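Local coordinates for protein monovalent Na+/H+ antiporter subunit D (Dietzia sp. DQ12-45-1b, PDB 7D3U) that probably exchanges sodium ions for protons across the bacterial membrane as one subunit of the multi-protein Mrp antiporter complex, at residues Leu30-Leu35 with Phe108-Val113; Ala221-Val226 with Val277-Thr282; His249-Ile254 with Ser306-Ile311. All coordinates share one frame; numbering follows the deposited sequence.

Contact 1. Residues Leu30-Leu35 with Phe108-Val113; sequences LILTVL and FYPPLV
Pro110 presents its ring to three side chains of the helix containing Leu30-Leu35. Ile31 comes nearest, with CD1 3.6 Å from CG of Pro110. Its CG1 branch stands between the backbone N and the carbonyl carbon (chi1 67°), which carries CD1 on to the ring. Leu32 reaches the same corner with CD2, 4.1 Å from Pro110 CG. Leu35 takes the adjoining CB-CA edge of the ring, and its CD2 lies 4.0 Å from Pro110 CB. The two side chains cross at about a right angle. The second methyl of Leu35, CD1, points on to Val113, 4.2 Å from CG1. All these contacts are apolar, and the touching residues are buried.

The backbones come closest at Leu35 and Pro110, with 5.9 Å between their CA atoms. Phe108 is the N-cap, so Pro110 falls in the first helical turn, where a proline costs no helix hydrogen bond. Leu21 of helix 9-23 covers both Ile31 and Pro110. Val99 of helix 80-101 packs on Leu32, and Thr91 of that helix on Val113. The short axes are 9.9 Å apart and run 21° from parallel. This is a near-parallel helix pair with a proline-rich helix start, inside a bundle of transmembrane helices.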
loop_
_atom_site.group_PDB
_atom_site.type_symbol
_atom_site.label_atom_id
_atom_site.label_comp_id
_atom_site.label_asym_id
_atom_site.label_seq_id
_atom_site.Cartn_x
_atom_site.Cartn_y
_atom_site.Cartn_z
ATOM N N LEU A 30 22.880 11.027 -18.570
ATOM C CA LEU A 30 23.233 9.641 -18.858
ATOM C C LEU A 30 22.357 8.675 -18.070
ATOM O O LEU A 30 21.896 7.662 -18.611
ATOM C CB LEU A 30 24.715 9.412 -18.554
ATOM C CG LEU A 30 25.376 8.068 -18.878
ATOM C CD1 LEU A 30 25.152 7.024 -17.792
ATOM C CD2 LEU A 30 24.890 7.556 -20.222
ATOM N N ILE A 31 22.109 8.970 -16.793
ATOM C CA ILE A 31 21.312 8.046 -15.996
ATOM C C ILE A 31 19.849 8.099 -16.405
ATOM O O ILE A 31 19.161 7.075 -16.378
ATOM C CB ILE A 31 21.489 8.318 -14.492
ATOM C CG1 ILE A 31 20.898 9.668 -14.101
ATOM C CG2 ILE A 31 22.944 8.261 -14.128
ATOM C CD1 ILE A 31 20.962 9.948 -12.619
ATOM N N LEU A 32 19.344 9.264 -16.813
ATOM C CA LEU A 32 17.967 9.319 -17.279
ATOM C C LEU A 32 17.807 8.687 -18.653
ATOM O O LEU A 32 16.697 8.282 -19.009
ATOM C CB LEU A 32 17.468 10.761 -17.298
ATOM C CG LEU A 32 17.127 11.324 -15.921
ATOM C CD1 LEU A 32 16.559 12.719 -16.053
ATOM C CD2 LEU A 32 16.152 10.413 -15.200
ATOM N N THR A 33 18.884 8.595 -19.431
ATOM C CA THR A 33 18.830 7.811 -20.658
ATOM C C THR A 33 18.833 6.319 -20.346
ATOM O O THR A 33 18.019 5.558 -20.884
ATOM C CB THR A 33 20.006 8.175 -21.565
ATOM O OG1 THR A 33 19.711 9.388 -22.267
ATOM C CG2 THR A 33 20.268 7.069 -22.569
ATOM N N VAL A 34 19.733 5.888 -19.459
ATOM C CA VAL A 34 19.891 4.463 -19.184
ATOM C C VAL A 34 18.668 3.910 -18.463
ATOM O O VAL A 34 18.235 2.782 -18.727
ATOM C CB VAL A 34 21.185 4.222 -18.386
ATOM C CG1 VAL A 34 21.194 2.832 -17.775
ATOM C CG2 VAL A 34 22.395 4.417 -19.279
ATOM N N LEU A 35 18.084 4.691 -17.551
ATOM C CA LEU A 35 16.904 4.235 -16.823
ATOM C C LEU A 35 15.752 3.952 -17.773
ATOM O O LEU A 35 15.101 2.906 -17.684
ATOM C CB LEU A 35 16.498 5.280 -15.784
ATOM C CG LEU A 35 15.053 5.228 -15.290
ATOM C CD1 LEU A 35 14.846 4.043 -14.371
ATOM C CD2 LEU A 35 14.673 6.520 -14.592
ATOM N N PHE A 108 19.828 9.463 -6.697
ATOM C CA PHE A 108 19.451 8.065 -6.484
ATOM C C PHE A 108 17.985 7.793 -6.811
ATOM O O PHE A 108 17.394 6.853 -6.282
ATOM C CB PHE A 108 19.754 7.622 -5.051
ATOM C CG PHE A 108 21.139 7.959 -4.590
ATOM C CD1 PHE A 108 22.217 7.856 -5.449
ATOM C CD2 PHE A 108 21.361 8.388 -3.296
ATOM C CE1 PHE A 108 23.488 8.170 -5.022
ATOM C CE2 PHE A 108 22.629 8.701 -2.866
ATOM C CZ PHE A 108 23.693 8.594 -3.731
ATOM N N TYR A 109 17.371 8.596 -7.671
ATOM C CA TYR A 109 16.019 8.232 -8.081
ATOM C C TYR A 109 16.052 7.169 -9.178
ATOM O O TYR A 109 15.311 6.183 -9.078
ATOM C CB TYR A 109 15.213 9.452 -8.531
ATOM C CG TYR A 109 13.761 9.138 -8.827
ATOM C CD1 TYR A 109 13.362 8.715 -10.088
ATOM C CD2 TYR A 109 12.792 9.263 -7.843
ATOM C CE1 TYR A 109 12.042 8.432 -10.361
ATOM C CE2 TYR A 109 11.469 8.978 -8.108
ATOM C CZ TYR A 109 11.101 8.564 -9.367
ATOM O OH TYR A 109 9.782 8.280 -9.632
ATOM N N PRO A 110 16.855 7.314 -10.233
ATOM C CA PRO A 110 16.932 6.250 -11.243
ATOM C C PRO A 110 17.389 4.923 -10.659
ATOM O O PRO A 110 16.831 3.877 -11.021
ATOM C CB PRO A 110 17.941 6.801 -12.261
ATOM C CG PRO A 110 17.765 8.255 -12.166
ATOM C CD PRO A 110 17.547 8.530 -10.708
ATOM N N PRO A 111 18.395 4.892 -9.769
ATOM C CA PRO A 111 18.758 3.592 -9.180
ATOM C C PRO A 111 17.653 2.974 -8.347
ATOM O O PRO A 111 17.424 1.763 -8.439
ATOM C CB PRO A 111 19.985 3.925 -8.325
ATOM C CG PRO A 111 20.551 5.123 -8.937
ATOM C CD PRO A 111 19.373 5.922 -9.376
ATOM N N LEU A 112 16.954 3.770 -7.537
ATOM C CA LEU A 112 15.951 3.200 -6.643
ATOM C C LEU A 112 14.758 2.660 -7.418
ATOM O O LEU A 112 14.188 1.629 -7.044
ATOM C CB LEU A 112 15.507 4.242 -5.619
ATOM C CG LEU A 112 16.492 4.505 -4.481
ATOM C CD1 LEU A 112 15.922 5.518 -3.509
ATOM C CD2 LEU A 112 16.850 3.217 -3.768
ATOM N N VAL A 113 14.366 3.332 -8.501
ATOM C CA VAL A 113 13.277 2.820 -9.326
ATOM C C VAL A 113 13.669 1.487 -9.951
ATOM O O VAL A 113 12.863 0.550 -10.009
ATOM C CB VAL A 113 12.882 3.855 -10.395
ATOM C CG1 VAL A 113 11.968 3.231 -11.428
ATOM C CG2 VAL A 113 12.203 5.035 -9.746
#

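Contact 2. Residues Ala221-Val226 with Val277-Thr282; sequences AAVVPV and VVFSAT. With LMT (dodecyl-beta-D-maltoside), chain M; LMT (dodecyl-beta-D-maltoside), chain O.
Val224 and Thr282 supply the polar link. The backbone N of Val224 donates to OG1 of Thr282 at 2.9 Å, and the bond is bent, with an angle of 136° at the hydrogen. The same hydroxyl donates to Val278 O, one turn back in its own helix, at 2.7 Å. OG1 stands anti to the carbonyl carbon (chi1 -53°), which places it within range of both partners. It approaches Val278 O from above the carbonyl plane. The backbone N of Thr282 reaches this oxygen from the opposite face, so the carbonyl accepts two bonds.

Apolar contacts surround this link. Val224 CG1 lies 3.6 Å from Ala281 CB and also faces CG1 of Val278. Val223 sends CG1 to the edge of the Phe279 ring, 4.0 Å from CE1. Val223 CB and Pro225 CD both border CG1 of Val278. Leu312 of helix 296-316 packs on both Val223 and Phe279.

Detergent supplies a third kind of contact. The tail end of one dodecyl maltoside, C12, lies 3.6 Å from Pro225 CG and equally near Val223 CG2. Its C10 meets Val278 CG2. A second detergent tail runs past Val277 and Ser280. Val576 of the neighbouring subunit A touches Pro225.

Helix 204-221 ends in a Schellman motif at Ala222, and the chain then runs non-helical through Val223. This is consistent with the interrupted transmembrane helix known in antiporter-like subunits of this family. The chemistry implies that one threonine hydroxyl serves a backbone N-H just beyond the helix end. The same hydroxyl donates its own hydrogen to Val278 O, so both polar groups are satisfied among mainly apolar side chains.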
loop_
_atom_site.group_PDB
_atom_site.type_symbol
_atom_site.label_atom_id
_atom_site.label_comp_id
_atom_site.label_asym_id
_atom_site.label_seq_id
_atom_site.Cartn_x
_atom_site.Cartn_y
_atom_site.Cartn_z
ATOM N N ALA A 221 -1.556 -5.898 1.530
ATOM C CA ALA A 221 -2.552 -5.529 0.537
ATOM C C ALA A 221 -3.626 -4.599 1.082
ATOM O O ALA A 221 -4.450 -4.113 0.302
ATOM C CB ALA A 221 -3.213 -6.785 -0.037
ATOM N N ALA A 222 -3.638 -4.347 2.391
ATOM C CA ALA A 222 -4.573 -3.417 3.023
ATOM C C ALA A 222 -6.025 -3.861 2.832
ATOM O O ALA A 222 -6.834 -3.185 2.197
ATOM C CB ALA A 222 -4.359 -1.990 2.509
ATOM N N VAL A 223 -6.342 -5.024 3.398
ATOM C CA VAL A 223 -7.722 -5.489 3.496
ATOM C C VAL A 223 -8.382 -4.766 4.663
ATOM O O VAL A 223 -7.714 -4.034 5.401
ATOM C CB VAL A 223 -7.791 -7.015 3.656
ATOM C CG1 VAL A 223 -7.134 -7.690 2.469
ATOM C CG2 VAL A 223 -7.102 -7.428 4.932
ATOM N N VAL A 224 -9.697 -4.950 4.834
ATOM C CA VAL A 224 -10.464 -4.045 5.697
ATOM C C VAL A 224 -10.066 -4.002 7.168
ATOM O O VAL A 224 -10.225 -2.939 7.792
ATOM C CB VAL A 224 -11.974 -4.350 5.583
ATOM C CG1 VAL A 224 -12.309 -5.780 5.948
ATOM C CG2 VAL A 224 -12.754 -3.396 6.461
ATOM N N PRO A 225 -9.560 -5.078 7.791
ATOM C CA PRO A 225 -9.282 -4.966 9.231
ATOM C C PRO A 225 -7.980 -4.209 9.414
ATOM O O PRO A 225 -7.825 -3.506 10.419
ATOM C CB PRO A 225 -9.169 -6.416 9.723
ATOM C CG PRO A 225 -9.752 -7.251 8.639
ATOM C CD PRO A 225 -9.462 -6.501 7.391
ATOM N N VAL A 226 -7.053 -4.316 8.471
ATOM C CA VAL A 226 -5.794 -3.579 8.511
ATOM C C VAL A 226 -5.706 -2.779 7.215
ATOM O O VAL A 226 -5.159 -3.229 6.205
ATOM C CB VAL A 226 -4.592 -4.506 8.700
ATOM C CG1 VAL A 226 -4.566 -5.005 10.117
ATOM C CG2 VAL A 226 -4.690 -5.707 7.770
ATOM N N VAL A 277 -16.387 -12.716 3.024
ATOM C CA VAL A 277 -16.766 -11.767 4.069
ATOM C C VAL A 277 -15.756 -10.632 4.157
ATOM O O VAL A 277 -16.119 -9.449 4.104
ATOM C CB VAL A 277 -16.914 -12.487 5.419
ATOM C CG1 VAL A 277 -16.984 -11.476 6.546
ATOM C CG2 VAL A 277 -18.145 -13.367 5.417
ATOM N N VAL A 278 -14.473 -10.973 4.301
ATOM C CA VAL A 278 -13.451 -9.955 4.515
ATOM C C VAL A 278 -13.343 -9.035 3.308
ATOM O O VAL A 278 -13.226 -7.813 3.453
ATOM C CB VAL A 278 -12.105 -10.619 4.848
ATOM C CG1 VAL A 278 -10.976 -9.612 4.756
ATOM C CG2 VAL A 278 -12.153 -11.234 6.230
ATOM N N PHE A 279 -13.414 -9.588 2.098
ATOM C CA PHE A 279 -13.217 -8.758 0.920
ATOM C C PHE A 279 -14.450 -7.926 0.589
ATOM O O PHE A 279 -14.312 -6.814 0.070
ATOM C CB PHE A 279 -12.804 -9.632 -0.262
ATOM C CG PHE A 279 -11.553 -10.424 -0.009
ATOM C CD1 PHE A 279 -10.580 -9.948 0.852
ATOM C CD2 PHE A 279 -11.349 -11.645 -0.624
ATOM C CE1 PHE A 279 -9.433 -10.672 1.093
ATOM C CE2 PHE A 279 -10.202 -12.374 -0.386
ATOM C CZ PHE A 279 -9.244 -11.884 0.472
ATOM N N SER A 280 -15.653 -8.411 0.905
ATOM C CA SER A 280 -16.826 -7.556 0.765
ATOM C C SER A 280 -16.802 -6.429 1.789
ATOM O O SER A 280 -17.126 -5.277 1.465
ATOM C CB SER A 280 -18.101 -8.387 0.903
ATOM O OG SER A 280 -17.930 -9.430 1.844
ATOM N N ALA A 281 -16.407 -6.737 3.026
ATOM C CA ALA A 281 -16.222 -5.682 4.014
ATOM C C ALA A 281 -15.172 -4.680 3.561
ATOM O O ALA A 281 -15.299 -3.486 3.837
ATOM C CB ALA A 281 -15.842 -6.285 5.364
ATOM N N THR A 282 -14.137 -5.143 2.860
ATOM C CA THR A 282 -13.144 -4.223 2.315
ATOM C C THR A 282 -13.760 -3.323 1.255
ATOM O O THR A 282 -13.625 -2.095 1.315
ATOM C CB THR A 282 -11.964 -4.999 1.736
ATOM O OG1 THR A 282 -11.459 -5.905 2.722
ATOM C CG2 THR A 282 -10.861 -4.046 1.332
HETATM C C1 LMT M . -14.999 -19.278 14.214
HETATM C C2 LMT M . -14.637 -18.335 13.107
HETATM C C3 LMT M . -13.551 -17.353 13.398
HETATM C C4 LMT M . -13.507 -16.384 12.247
HETATM C C5 LMT M . -12.320 -15.492 12.369
HETATM C C6 LMT M . -12.297 -14.443 11.310
HETATM C C7 LMT M . -10.991 -13.712 11.362
HETATM C C8 LMT M . -10.873 -12.837 10.165
HETATM C C9 LMT M . -9.474 -12.408 9.882
HETATM C C10 LMT M . -9.518 -11.339 8.828
HETATM C C11 LMT M . -8.210 -11.249 8.111
HETATM C C12 LMT M . -8.152 -10.087 7.182
HETATM C C1B LMT O . -19.651 -20.679 9.036
HETATM C C2B LMT O . -19.947 -21.993 9.771
HETATM C C3B LMT O . -20.961 -21.735 10.893
HETATM C C4B LMT O . -20.362 -20.779 11.951
HETATM C C5B LMT O . -19.557 -19.665 11.239
HETATM C C6B LMT O . -18.065 -19.771 11.563
HETATM O O1B LMT O . -20.565 -20.594 7.997
HETATM O O2B LMT O . -20.457 -22.862 8.845
HETATM O O3B LMT O . -21.419 -22.904 11.443
HETATM O "O4'" LMT O . -21.367 -20.200 12.696
HETATM O O5B LMT O . -19.799 -19.541 9.843
HETATM O O6B LMT O . -17.472 -18.544 11.432
HETATM C "C1'" LMT O . -21.163 -19.267 4.166
HETATM C "C2'" LMT O . -20.531 -20.669 4.254
HETATM C "C3'" LMT O . -20.564 -21.210 5.714
HETATM C "C4'" LMT O . -20.117 -20.155 6.742
HETATM C "C5'" LMT O . -20.896 -18.868 6.390
HETATM C "C6'" LMT O . -20.732 -17.734 7.368
HETATM O "O1'" LMT O . -20.926 -18.715 2.941
HETATM O "O2'" LMT O . -21.264 -21.515 3.462
HETATM O "O3'" LMT O . -19.788 -22.326 5.832
HETATM O "O5'" LMT O . -20.539 -18.430 5.116
HETATM O "O6'" LMT O . -21.100 -16.601 6.695
HETATM C C1 LMT O . -21.842 -17.714 2.563
HETATM C C2 LMT O . -21.115 -16.421 2.785
HETATM C C3 LMT O . -21.948 -15.184 2.812
HETATM C C4 LMT O . -21.086 -14.079 3.356
HETATM C C5 LMT O . -21.730 -12.756 3.121
HETATM C C6 LMT O . -20.871 -11.621 3.570
HETATM C C7 LMT O . -21.436 -10.332 3.055
HETATM C C8 LMT O . -20.892 -9.203 3.858
HETATM C C9 LMT O . -21.577 -7.901 3.603
HETATM C C10 LMT O . -20.666 -6.805 4.077
HETATM C C11 LMT O . -20.449 -6.866 5.554
HETATM C C12 LMT O . -19.875 -5.592 6.076
#

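Contact 3. Residues His249-Ile254 with Ser306-Ile311; sequences HTKIAI and SQIGYI
The helix segments 249-254 and 306-311 run nearly parallel, their axes 11.1 Å apart with a crossing angle of -19°, and the CA atoms of Thr250 and Ile308 are 7.8 Å apart, as are those of Ile254 and Ile311. They belong to two transmembrane helices of the antiporter bundle shared by Mrp subunits and the antiporter-like subunits of complex I.

Ile308 is the hub. Its CD1 methyl meets three side chains of the facing helix. Ile254 CG1 lies 3.6 Å from this methyl, and Ile254 CD1 turns towards CG2 of Ile308. OG1 of Thr250 borders the same methyl from one turn earlier.

Lys251 is the third of these. Its chain bends at chi2 (69°) and folds across the gap between the helices, bringing CE to 3.7 Å from Ile308 CD1. The amine NZ lies just beyond and rests against the same isoleucine branch. NZ donates to Thr250 OG1 at 3.2 Å, and it also bonds Ser246 O. Thus a buried amine has apolar carbon on one flank and oxygen acceptors as its polar partners. A methionine in place of Lys251 would probably leave Thr250 OG1 and Ser246 O without this donor, and the chain end would be freer to turn against Ile308.

Helix 320-350 packs beside the contact, with His333 touching Lys251, Gln307 and Ile311. Ala221 of helix 204-221 packs on Ile254. A buried lysine beside a histidine suits the polar membrane interior that this family is thought to use for ion movement.

Ile311 O accepts a bond from the OH of Tyr258, which lies one turn after Ile254. Ile254 and Ile311 themselves cross at about a right angle. Their CG2 methyls, each anti to its own backbone nitrogen, meet at 3.6 Å.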
loop_
_atom_site.group_PDB
_atom_site.type_symbol
_atom_site.label_atom_id
_atom_site.label_comp_id
_atom_site.label_asym_id
_atom_site.label_seq_id
_atom_site.Cartn_x
_atom_site.Cartn_y
_atom_site.Cartn_z
ATOM N N HIS A 249 3.134 -2.532 -4.915
ATOM C CA HIS A 249 3.263 -3.230 -3.637
ATOM C C HIS A 249 2.003 -4.016 -3.298
ATOM O O HIS A 249 2.039 -5.247 -3.152
ATOM C CB HIS A 249 3.587 -2.227 -2.529
ATOM C CG HIS A 249 4.862 -1.476 -2.749
ATOM N ND1 HIS A 249 6.101 -2.074 -2.680
ATOM C CD2 HIS A 249 5.088 -0.174 -3.039
ATOM C CE1 HIS A 249 7.037 -1.175 -2.917
ATOM N NE2 HIS A 249 6.449 -0.014 -3.138
ATOM N N THR A 250 0.878 -3.315 -3.153
ATOM C CA THR A 250 -0.380 -3.993 -2.866
ATOM C C THR A 250 -0.702 -5.022 -3.938
ATOM O O THR A 250 -1.256 -6.083 -3.643
ATOM C CB THR A 250 -1.510 -2.975 -2.747
ATOM O OG1 THR A 250 -1.618 -2.239 -3.972
ATOM C CG2 THR A 250 -1.237 -2.013 -1.611
ATOM N N LYS A 251 -0.319 -4.748 -5.182
ATOM C CA LYS A 251 -0.631 -5.676 -6.260
ATOM C C LYS A 251 0.293 -6.887 -6.257
ATOM O O LYS A 251 -0.133 -7.983 -6.637
ATOM C CB LYS A 251 -0.573 -4.953 -7.603
ATOM C CG LYS A 251 -1.869 -4.239 -7.968
ATOM C CD LYS A 251 -2.130 -3.039 -7.075
ATOM C CE LYS A 251 -3.582 -2.616 -7.133
ATOM N NZ LYS A 251 -3.866 -1.502 -6.190
ATOM N N ILE A 252 1.543 -6.726 -5.815
ATOM C CA ILE A 252 2.387 -7.898 -5.594
ATOM C C ILE A 252 1.806 -8.751 -4.476
ATOM O O ILE A 252 1.818 -9.986 -4.544
ATOM C CB ILE A 252 3.838 -7.479 -5.296
ATOM C CG1 ILE A 252 4.528 -6.984 -6.567
ATOM C CG2 ILE A 252 4.621 -8.634 -4.705
ATOM C CD1 ILE A 252 4.143 -7.739 -7.804
ATOM N N ALA A 253 1.262 -8.108 -3.440
ATOM C CA ALA A 253 0.593 -8.868 -2.388
ATOM C C ALA A 253 -0.633 -9.599 -2.926
ATOM O O ALA A 253 -0.917 -10.733 -2.521
ATOM C CB ALA A 253 0.206 -7.942 -1.237
ATOM N N ILE A 254 -1.373 -8.966 -3.839
ATOM C CA ILE A 254 -2.535 -9.618 -4.443
ATOM C C ILE A 254 -2.103 -10.841 -5.240
ATOM O O ILE A 254 -2.702 -11.919 -5.137
ATOM C CB ILE A 254 -3.314 -8.633 -5.332
ATOM C CG1 ILE A 254 -3.807 -7.436 -4.527
ATOM C CG2 ILE A 254 -4.480 -9.333 -5.993
ATOM C CD1 ILE A 254 -4.495 -7.803 -3.260
ATOM N N SER A 306 -10.641 -0.120 -1.512
ATOM C CA SER A 306 -11.892 -0.726 -1.965
ATOM C C SER A 306 -11.682 -1.572 -3.215
ATOM O O SER A 306 -12.252 -2.661 -3.340
ATOM C CB SER A 306 -12.939 0.356 -2.222
ATOM O OG SER A 306 -12.803 0.889 -3.526
ATOM N N GLN A 307 -10.860 -1.100 -4.149
ATOM C CA GLN A 307 -10.597 -1.888 -5.346
ATOM C C GLN A 307 -9.738 -3.108 -5.038
ATOM O O GLN A 307 -9.829 -4.117 -5.744
ATOM C CB GLN A 307 -9.937 -1.026 -6.418
ATOM C CG GLN A 307 -10.753 0.185 -6.827
ATOM C CD GLN A 307 -12.104 -0.183 -7.397
ATOM O OE1 GLN A 307 -13.142 0.142 -6.821
ATOM N NE2 GLN A 307 -12.101 -0.853 -8.540
ATOM N N ILE A 308 -8.897 -3.040 -4.006
ATOM C CA ILE A 308 -8.180 -4.228 -3.558
ATOM C C ILE A 308 -9.162 -5.254 -3.021
ATOM O O ILE A 308 -9.035 -6.457 -3.278
ATOM C CB ILE A 308 -7.121 -3.850 -2.507
ATOM C CG1 ILE A 308 -5.879 -3.279 -3.187
ATOM C CG2 ILE A 308 -6.755 -5.054 -1.664
ATOM C CD1 ILE A 308 -5.308 -4.178 -4.245
ATOM N N GLY A 309 -10.160 -4.794 -2.268
ATOM C CA GLY A 309 -11.234 -5.690 -1.870
ATOM C C GLY A 309 -11.976 -6.259 -3.063
ATOM O O GLY A 309 -12.426 -7.407 -3.039
ATOM N N TYR A 310 -12.122 -5.458 -4.118
ATOM C CA TYR A 310 -12.752 -5.935 -5.348
ATOM C C TYR A 310 -11.947 -7.064 -5.979
ATOM O O TYR A 310 -12.499 -8.104 -6.352
ATOM C CB TYR A 310 -12.898 -4.785 -6.343
ATOM C CG TYR A 310 -14.271 -4.169 -6.415
ATOM C CD1 TYR A 310 -15.240 -4.689 -7.257
ATOM C CD2 TYR A 310 -14.588 -3.051 -5.663
ATOM C CE1 TYR A 310 -16.489 -4.124 -7.334
ATOM C CE2 TYR A 310 -15.834 -2.478 -5.735
ATOM C CZ TYR A 310 -16.781 -3.018 -6.571
ATOM O OH TYR A 310 -18.028 -2.446 -6.641
ATOM N N ILE A 311 -10.637 -6.863 -6.122
ATOM C CA ILE A 311 -9.794 -7.837 -6.810
ATOM C C ILE A 311 -9.748 -9.145 -6.036
ATOM O O ILE A 311 -10.000 -10.223 -6.587
ATOM C CB ILE A 311 -8.381 -7.270 -7.023
ATOM C CG1 ILE A 311 -8.436 -5.996 -7.857
ATOM C CG2 ILE A 311 -7.505 -8.297 -7.694
ATOM C CD1 ILE A 311 -7.158 -5.215 -7.823
#

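Contacts 2 and 3 form one continuous piece of the core. Their centres are 10 Å apart and their segments alternate along the chain. Ala221 CB meets Ile254 CD1 at 3.6 Å, and Thr282 CG2 lies equally close to Gly309 CA. The end of helix 204-221 in contact 2 thus packs directly on Ile254 of contact 3, one turn along from Thr250 and Lys251. Contact 2 carries bound detergent on its outer side, whereas contact 3 is more central, with its centre about 8 Å from that of the chain. Contact 1 is separate: its centre lies about 36 Å from that of contact 2 and about 28 Å from that of contact 3, and it touches neither.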